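Local structure of nitronate monooxygenase family protein (Pseudomonas aeruginosa, 4QIT) at residues Asn73-Asp85 with Ile114-Pro126. The protein uses FMN and molecular oxygen to carry out the oxidative denitrification of alkyl nitronates, with the toxin propionate 3-nitronate as its best substrate. The protein carries 1 engineered substitution. Residues are numbered along the deposited sequence; the frame is centred on the assembly and turned at random.
Sequences NVNLFCHRPGQAD and IYLSFLEDPTLLP. With FMN (flavin mononucleotide), chain C; NIE (nitroethane), chain D.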
loop_
_atom_site.group_PDB
_atom_site.type_symbol
_atom_site.label_atom_id
_atom_site.label_comp_id
_atom_site.label_asym_id
_atom_site.label_seq_id
_atom_site.Cartn_x
_atom_site.Cartn_y
_atom_site.Cartn_z
ATOM N N ASN A 73 2.251 5.996 26.416
ATOM C CA ASN A 73 1.027 6.119 25.634
ATOM C C ASN A 73 0.084 4.980 26.014
ATOM O O ASN A 73 0.498 3.818 26.121
ATOM C CB ASN A 73 1.433 6.054 24.150
ATOM C CG ASN A 73 0.260 5.955 23.180
ATOM O OD1 ASN A 73 -0.846 6.462 23.422
ATOM N ND2 ASN A 73 0.521 5.323 22.032
ATOM N N VAL A 74 -1.176 5.327 26.255
ATOM C CA VAL A 74 -2.202 4.347 26.594
ATOM C C VAL A 74 -3.259 4.349 25.500
ATOM O O VAL A 74 -3.841 5.395 25.201
ATOM C CB VAL A 74 -2.835 4.641 27.966
ATOM C CG1 VAL A 74 -3.962 3.665 28.253
ATOM C CG2 VAL A 74 -1.765 4.556 29.052
ATOM N N ASN A 75 -3.492 3.188 24.892
ATOM C CA ASN A 75 -4.335 3.103 23.701
ATOM C C ASN A 75 -5.676 2.421 23.968
ATOM O O ASN A 75 -5.742 1.389 24.655
ATOM C CB ASN A 75 -3.562 2.367 22.607
ATOM C CG ASN A 75 -4.348 2.201 21.324
ATOM O OD1 ASN A 75 -4.980 1.167 21.107
ATOM N ND2 ASN A 75 -4.297 3.208 20.459
ATOM N N LEU A 76 -6.735 3.003 23.404
ATOM C CA LEU A 76 -8.079 2.437 23.507
ATOM C C LEU A 76 -8.746 2.351 22.140
ATOM O O LEU A 76 -8.647 3.274 21.324
ATOM C CB LEU A 76 -8.951 3.274 24.457
ATOM C CG LEU A 76 -8.457 3.308 25.913
ATOM C CD1 LEU A 76 -7.537 4.498 26.156
ATOM C CD2 LEU A 76 -9.612 3.295 26.910
ATOM N N PHE A 77 -9.443 1.247 21.901
ATOM C CA PHE A 77 -10.243 1.123 20.689
ATOM C C PHE A 77 -11.482 2.000 20.805
ATOM O O PHE A 77 -12.094 2.090 21.874
ATOM C CB PHE A 77 -10.679 -0.321 20.466
ATOM C CG PHE A 77 -9.539 -1.284 20.229
ATOM C CD1 PHE A 77 -8.232 -0.835 20.095
ATOM C CD2 PHE A 77 -9.796 -2.638 20.123
ATOM C CE1 PHE A 77 -7.199 -1.734 19.883
ATOM C CE2 PHE A 77 -8.776 -3.543 19.902
ATOM C CZ PHE A 77 -7.469 -3.089 19.786
ATOM N N CYS A 78 -11.851 2.635 19.699
ATOM C CA CYS A 78 -12.966 3.572 19.667
ATOM C C CYS A 78 -13.844 3.244 18.463
ATOM O O CYS A 78 -14.305 4.131 17.732
ATOM C CB CYS A 78 -12.424 5.000 19.561
ATOM S SG CYS A 78 -13.594 6.295 20.042
ATOM N N HIS A 79 -14.048 1.952 18.248
ATOM C CA HIS A 79 -14.919 1.468 17.183
ATOM C C HIS A 79 -16.394 1.769 17.485
ATOM O O HIS A 79 -16.756 2.081 18.626
ATOM C CB HIS A 79 -14.724 -0.042 17.002
ATOM C CG HIS A 79 -14.812 -0.819 18.285
ATOM N ND1 HIS A 79 -13.829 -0.780 19.250
ATOM C CD2 HIS A 79 -15.764 -1.666 18.742
ATOM C CE1 HIS A 79 -14.174 -1.571 20.253
ATOM N NE2 HIS A 79 -15.340 -2.118 19.974
ATOM N N ARG A 80 -17.234 1.681 16.456
ATOM C CA ARG A 80 -18.679 1.646 16.665
ATOM C C ARG A 80 -18.975 0.441 17.539
ATOM O O ARG A 80 -18.500 -0.661 17.241
ATOM C CB ARG A 80 -19.403 1.496 15.331
ATOM C CG ARG A 80 -20.898 1.207 15.483
ATOM C CD ARG A 80 -21.568 0.937 14.141
ATOM N NE ARG A 80 -20.865 -0.070 13.339
ATOM C CZ ARG A 80 -20.873 -1.376 13.599
ATOM N NH1 ARG A 80 -21.533 -1.847 14.653
ATOM N NH2 ARG A 80 -20.207 -2.214 12.810
ATOM N N PRO A 81 -19.732 0.637 18.635
ATOM C CA PRO A 81 -20.040 -0.495 19.513
ATOM C C PRO A 81 -20.656 -1.663 18.742
ATOM O O PRO A 81 -21.558 -1.469 17.922
ATOM C CB PRO A 81 -21.042 0.101 20.507
ATOM C CG PRO A 81 -20.627 1.534 20.607
ATOM C CD PRO A 81 -20.237 1.908 19.182
ATOM N N GLY A 82 -20.148 -2.866 18.994
ATOM C CA GLY A 82 -20.592 -4.035 18.263
ATOM C C GLY A 82 -22.076 -4.276 18.473
ATOM O O GLY A 82 -22.607 -4.067 19.568
ATOM N N GLN A 83 -22.739 -4.722 17.418
ATOM C CA GLN A 83 -24.162 -5.034 17.492
ATOM C C GLN A 83 -24.359 -6.538 17.512
ATOM O O GLN A 83 -24.081 -7.225 16.527
ATOM C CB GLN A 83 -24.913 -4.393 16.332
ATOM C CG GLN A 83 -25.081 -2.884 16.512
ATOM C CD GLN A 83 -25.710 -2.193 15.314
ATOM O OE1 GLN A 83 -26.550 -2.767 14.614
ATOM N NE2 GLN A 83 -25.302 -0.948 15.073
ATOM N N ALA A 84 -24.825 -7.043 18.648
ATOM C CA ALA A 84 -25.056 -8.467 18.811
ATOM C C ALA A 84 -26.114 -8.925 17.813
ATOM O O ALA A 84 -27.081 -8.200 17.540
ATOM C CB ALA A 84 -25.498 -8.777 20.229
ATOM N N ASP A 85 -25.916 -10.124 17.276
ATOM C CA ASP A 85 -26.830 -10.735 16.312
ATOM C C ASP A 85 -26.770 -12.239 16.534
ATOM O O ASP A 85 -26.046 -12.945 15.831
ATOM C CB ASP A 85 -26.403 -10.397 14.874
ATOM C CG ASP A 85 -27.424 -10.837 13.832
ATOM O OD1 ASP A 85 -28.203 -11.788 14.086
ATOM O OD2 ASP A 85 -27.438 -10.241 12.731
ATOM N N ILE A 114 -16.377 -8.740 23.519
ATOM C CA ILE A 114 -15.173 -8.851 24.347
ATOM C C ILE A 114 -14.326 -7.586 24.410
ATOM O O ILE A 114 -13.560 -7.392 25.356
ATOM C CB ILE A 114 -14.293 -10.022 23.903
ATOM C CG1 ILE A 114 -13.931 -9.878 22.425
ATOM C CG2 ILE A 114 -15.007 -11.333 24.148
ATOM C CD1 ILE A 114 -12.770 -10.790 22.006
ATOM N N TYR A 115 -14.453 -6.724 23.408
ATOM C CA TYR A 115 -13.705 -5.477 23.390
ATOM C C TYR A 115 -14.678 -4.310 23.425
ATOM O O TYR A 115 -15.194 -3.895 22.380
ATOM C CB TYR A 115 -12.847 -5.363 22.121
ATOM C CG TYR A 115 -11.694 -6.340 22.016
ATOM C CD1 TYR A 115 -11.211 -7.013 23.128
ATOM C CD2 TYR A 115 -11.081 -6.574 20.789
ATOM C CE1 TYR A 115 -10.143 -7.908 23.019
ATOM C CE2 TYR A 115 -10.020 -7.455 20.672
ATOM C CZ TYR A 115 -9.558 -8.120 21.788
ATOM O OH TYR A 115 -8.502 -9.004 21.670
ATOM N N LEU A 116 -14.936 -3.774 24.614
ATOM C CA LEU A 116 -15.840 -2.637 24.708
ATOM C C LEU A 116 -15.171 -1.400 24.141
ATOM O O LEU A 116 -14.024 -1.082 24.477
ATOM C CB LEU A 116 -16.283 -2.389 26.150
ATOM C CG LEU A 116 -17.032 -3.527 26.837
ATOM C CD1 LEU A 116 -17.399 -3.127 28.261
ATOM C CD2 LEU A 116 -18.267 -3.908 26.046
ATOM N N SER A 117 -15.881 -0.712 23.259
ATOM C CA SER A 117 -15.410 0.543 22.712
ATOM C C SER A 117 -15.380 1.620 23.786
ATOM O O SER A 117 -16.143 1.565 24.758
ATOM C CB SER A 117 -16.329 0.986 21.579
ATOM O OG SER A 117 -15.930 2.250 21.085
ATOM N N PHE A 118 -14.499 2.598 23.597
ATOM C CA PHE A 118 -14.442 3.789 24.429
ATOM C C PHE A 118 -15.810 4.464 24.404
ATOM O O PHE A 118 -16.220 5.106 25.378
ATOM C CB PHE A 118 -13.365 4.731 23.881
ATOM C CG PHE A 118 -13.003 5.870 24.805
ATOM C CD1 PHE A 118 -12.352 5.628 26.012
ATOM C CD2 PHE A 118 -13.285 7.184 24.447
ATOM C CE1 PHE A 118 -12.006 6.680 26.852
ATOM C CE2 PHE A 118 -12.938 8.239 25.287
ATOM C CZ PHE A 118 -12.299 7.986 26.486
ATOM N N LEU A 119 -16.521 4.296 23.295
ATOM C CA LEU A 119 -17.842 4.901 23.123
ATOM C C LEU A 119 -18.949 4.212 23.915
ATOM O O LEU A 119 -20.052 4.752 24.023
ATOM C CB LEU A 119 -18.210 4.938 21.639
ATOM C CG LEU A 119 -17.183 5.641 20.753
ATOM C CD1 LEU A 119 -17.633 5.624 19.313
ATOM C CD2 LEU A 119 -16.955 7.073 21.221
ATOM N N GLU A 120 -18.674 3.030 24.463
ATOM C CA GLU A 120 -19.710 2.294 25.197
ATOM C C GLU A 120 -19.363 1.937 26.645
ATOM O O GLU A 120 -20.222 1.444 27.375
ATOM C CB GLU A 120 -20.119 1.028 24.438
ATOM C CG GLU A 120 -19.077 -0.075 24.467
ATOM C CD GLU A 120 -19.389 -1.187 23.492
ATOM O OE1 GLU A 120 -18.492 -1.565 22.706
ATOM O OE2 GLU A 120 -20.527 -1.699 23.496
ATOM N N ASP A 121 -18.124 2.173 27.066
ATOM C CA ASP A 121 -17.740 1.910 28.454
ATOM C C ASP A 121 -17.451 3.228 29.161
ATOM O O ASP A 121 -16.357 3.771 29.046
ATOM C CB ASP A 121 -16.516 0.988 28.531
ATOM C CG ASP A 121 -16.178 0.566 29.960
ATOM O OD1 ASP A 121 -16.727 1.151 30.923
ATOM O OD2 ASP A 121 -15.354 -0.361 30.129
ATOM N N PRO A 122 -18.434 3.738 29.915
ATOM C CA PRO A 122 -18.321 5.047 30.562
ATOM C C PRO A 122 -17.320 5.093 31.719
ATOM O O PRO A 122 -17.069 6.178 32.244
ATOM C CB PRO A 122 -19.744 5.301 31.076
ATOM C CG PRO A 122 -20.324 3.944 31.263
ATOM C CD PRO A 122 -19.747 3.111 30.158
ATOM N N THR A 123 -16.758 3.949 32.111
ATOM C CA THR A 123 -15.801 3.930 33.219
ATOM C C THR A 123 -14.358 4.232 32.782
ATOM O O THR A 123 -13.494 4.492 33.618
ATOM C CB THR A 123 -15.832 2.598 34.004
ATOM O OG1 THR A 123 -15.350 1.527 33.181
ATOM C CG2 THR A 123 -17.249 2.277 34.487
ATOM N N LEU A 124 -14.102 4.207 31.478
ATOM C CA LEU A 124 -12.737 4.382 30.979
ATOM C C LEU A 124 -12.221 5.820 31.087
ATOM O O LEU A 124 -11.118 6.055 31.587
ATOM C CB LEU A 124 -12.631 3.869 29.538
ATOM C CG LEU A 124 -12.802 2.354 29.411
ATOM C CD1 LEU A 124 -12.921 1.927 27.951
ATOM C CD2 LEU A 124 -11.653 1.609 30.107
ATOM N N LEU A 125 -13.016 6.778 30.622
ATOM C CA LEU A 125 -12.620 8.187 30.656
ATOM C C LEU A 125 -12.290 8.716 32.059
ATOM O O LEU A 125 -11.231 9.315 32.258
ATOM C CB LEU A 125 -13.660 9.075 29.955
ATOM C CG LEU A 125 -13.426 10.587 29.978
ATOM C CD1 LEU A 125 -12.081 10.949 29.347
ATOM C CD2 LEU A 125 -14.560 11.311 29.270
ATOM N N PRO A 126 -13.183 8.502 33.044
ATOM C CA PRO A 126 -12.795 9.027 34.360
ATOM C C PRO A 126 -11.539 8.362 34.929
ATOM O O PRO A 126 -10.772 9.031 35.624
ATOM C CB PRO A 126 -14.023 8.743 35.238
ATOM C CG PRO A 126 -14.806 7.705 34.502
ATOM C CD PRO A 126 -14.551 7.956 33.050
HETATM N N1 FMN C . -3.016 -0.431 16.922
HETATM C C2 FMN C . -3.919 -0.045 17.903
HETATM O O2 FMN C . -4.431 1.065 17.837
HETATM N N3 FMN C . -4.228 -0.870 18.962
HETATM C C4 FMN C . -3.644 -2.117 19.023
HETATM O O4 FMN C . -3.898 -2.893 19.940
HETATM C C4A FMN C . -2.753 -2.510 18.041
HETATM N N5 FMN C . -2.195 -3.758 18.131
HETATM C C5A FMN C . -1.288 -4.185 17.191
HETATM C C6 FMN C . -0.739 -5.451 17.334
HETATM C C7 FMN C . 0.186 -5.921 16.424
HETATM C C7M FMN C . 0.752 -7.293 16.659
HETATM C C8 FMN C . 0.551 -5.125 15.338
HETATM C C8M FMN C . 1.542 -5.633 14.329
HETATM C C9 FMN C . -0.010 -3.851 15.196
HETATM C C9A FMN C . -0.935 -3.366 16.128
HETATM N N10 FMN C . -1.507 -2.098 16.020
HETATM C C10 FMN C . -2.425 -1.676 16.979
HETATM C "C1'" FMN C . -1.163 -1.204 14.855
HETATM C "C2'" FMN C . -0.031 -0.236 15.154
HETATM O "O2'" FMN C . -0.511 0.805 15.966
HETATM C "C3'" FMN C . 0.512 0.384 13.875
HETATM O "O3'" FMN C . -0.521 0.834 13.023
HETATM C "C4'" FMN C . 1.284 -0.687 13.137
HETATM O "O4'" FMN C . 1.951 -1.516 14.070
HETATM C "C5'" FMN C . 2.322 -0.015 12.254
HETATM O "O5'" FMN C . 2.699 -1.000 11.342
HETATM P P FMN C . 4.086 -1.768 11.469
HETATM O O1P FMN C . 5.051 -0.935 12.272
HETATM O O2P FMN C . 4.552 -2.044 10.072
HETATM O O3P FMN C . 3.766 -3.024 12.209
HETATM N N3 NIE D . -4.477 -5.683 16.385
HETATM C C1 NIE D . -6.398 -4.472 17.072
HETATM C C2 NIE D . -5.364 -5.498 17.478
HETATM O O4 NIE D . -4.038 -4.696 15.801
HETATM O O5 NIE D . -4.450 -6.897 15.762
HETATM O O HOH W 1 -11.815 0.685 24.378
HETATM O O HOH W 2 -17.992 -3.333 20.835
HETATM O O HOH W 3 -22.502 -2.716 21.938
#
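At the C-terminal mouth of the TIM barrel, strand 72-77 runs out beside the flavin, and the loop after it is laced to residues 115-120, on the way into helix 124-131. F77, the last residue of the strand, touches both this second segment and the ligands. With CG anti to its carbonyl carbon (chi1 -64°), its flat ring turns an edge to the face of Y115 in an offset edge-to-face pair, centroids 5.8 Å apart. The same ring lies against C1 of nitroethane and meets FMN N3 at its edge, while N75 OD1 accepts a hydrogen bond from that N3. The carbonyl O of F77 accepts a hydrogen bond from F118 N at 3.0 Å, and water 1 bridges it to L116 O.

S117 is small enough to lie against H79: its CB sits over the centre of one imidazole face, a CH-pi contact. Its OG, anti to the backbone N (chi1 177°), gives its proton to a lone pair of H79 O at 2.6 Å and accepts from L119 N, an ST turn. Histidine suits by adding an in-plane N-H to that flat face: NE2 donates to Y115 O at 3.0 Å along a bent path (131°). The two oxygens of E120 serve several donors: OE1 takes S117 N on its anti lone pair, and waters 2 and 3 tie the carboxylate to G82.

Branched L76 packs CD2 against both F118 CD1 and L124 CD1, each 3.7 Å away. Polar bonds thus fix the loop's backbone beside this apolar patch, probably helping to hold F77 as a wall of the nitroalkane site.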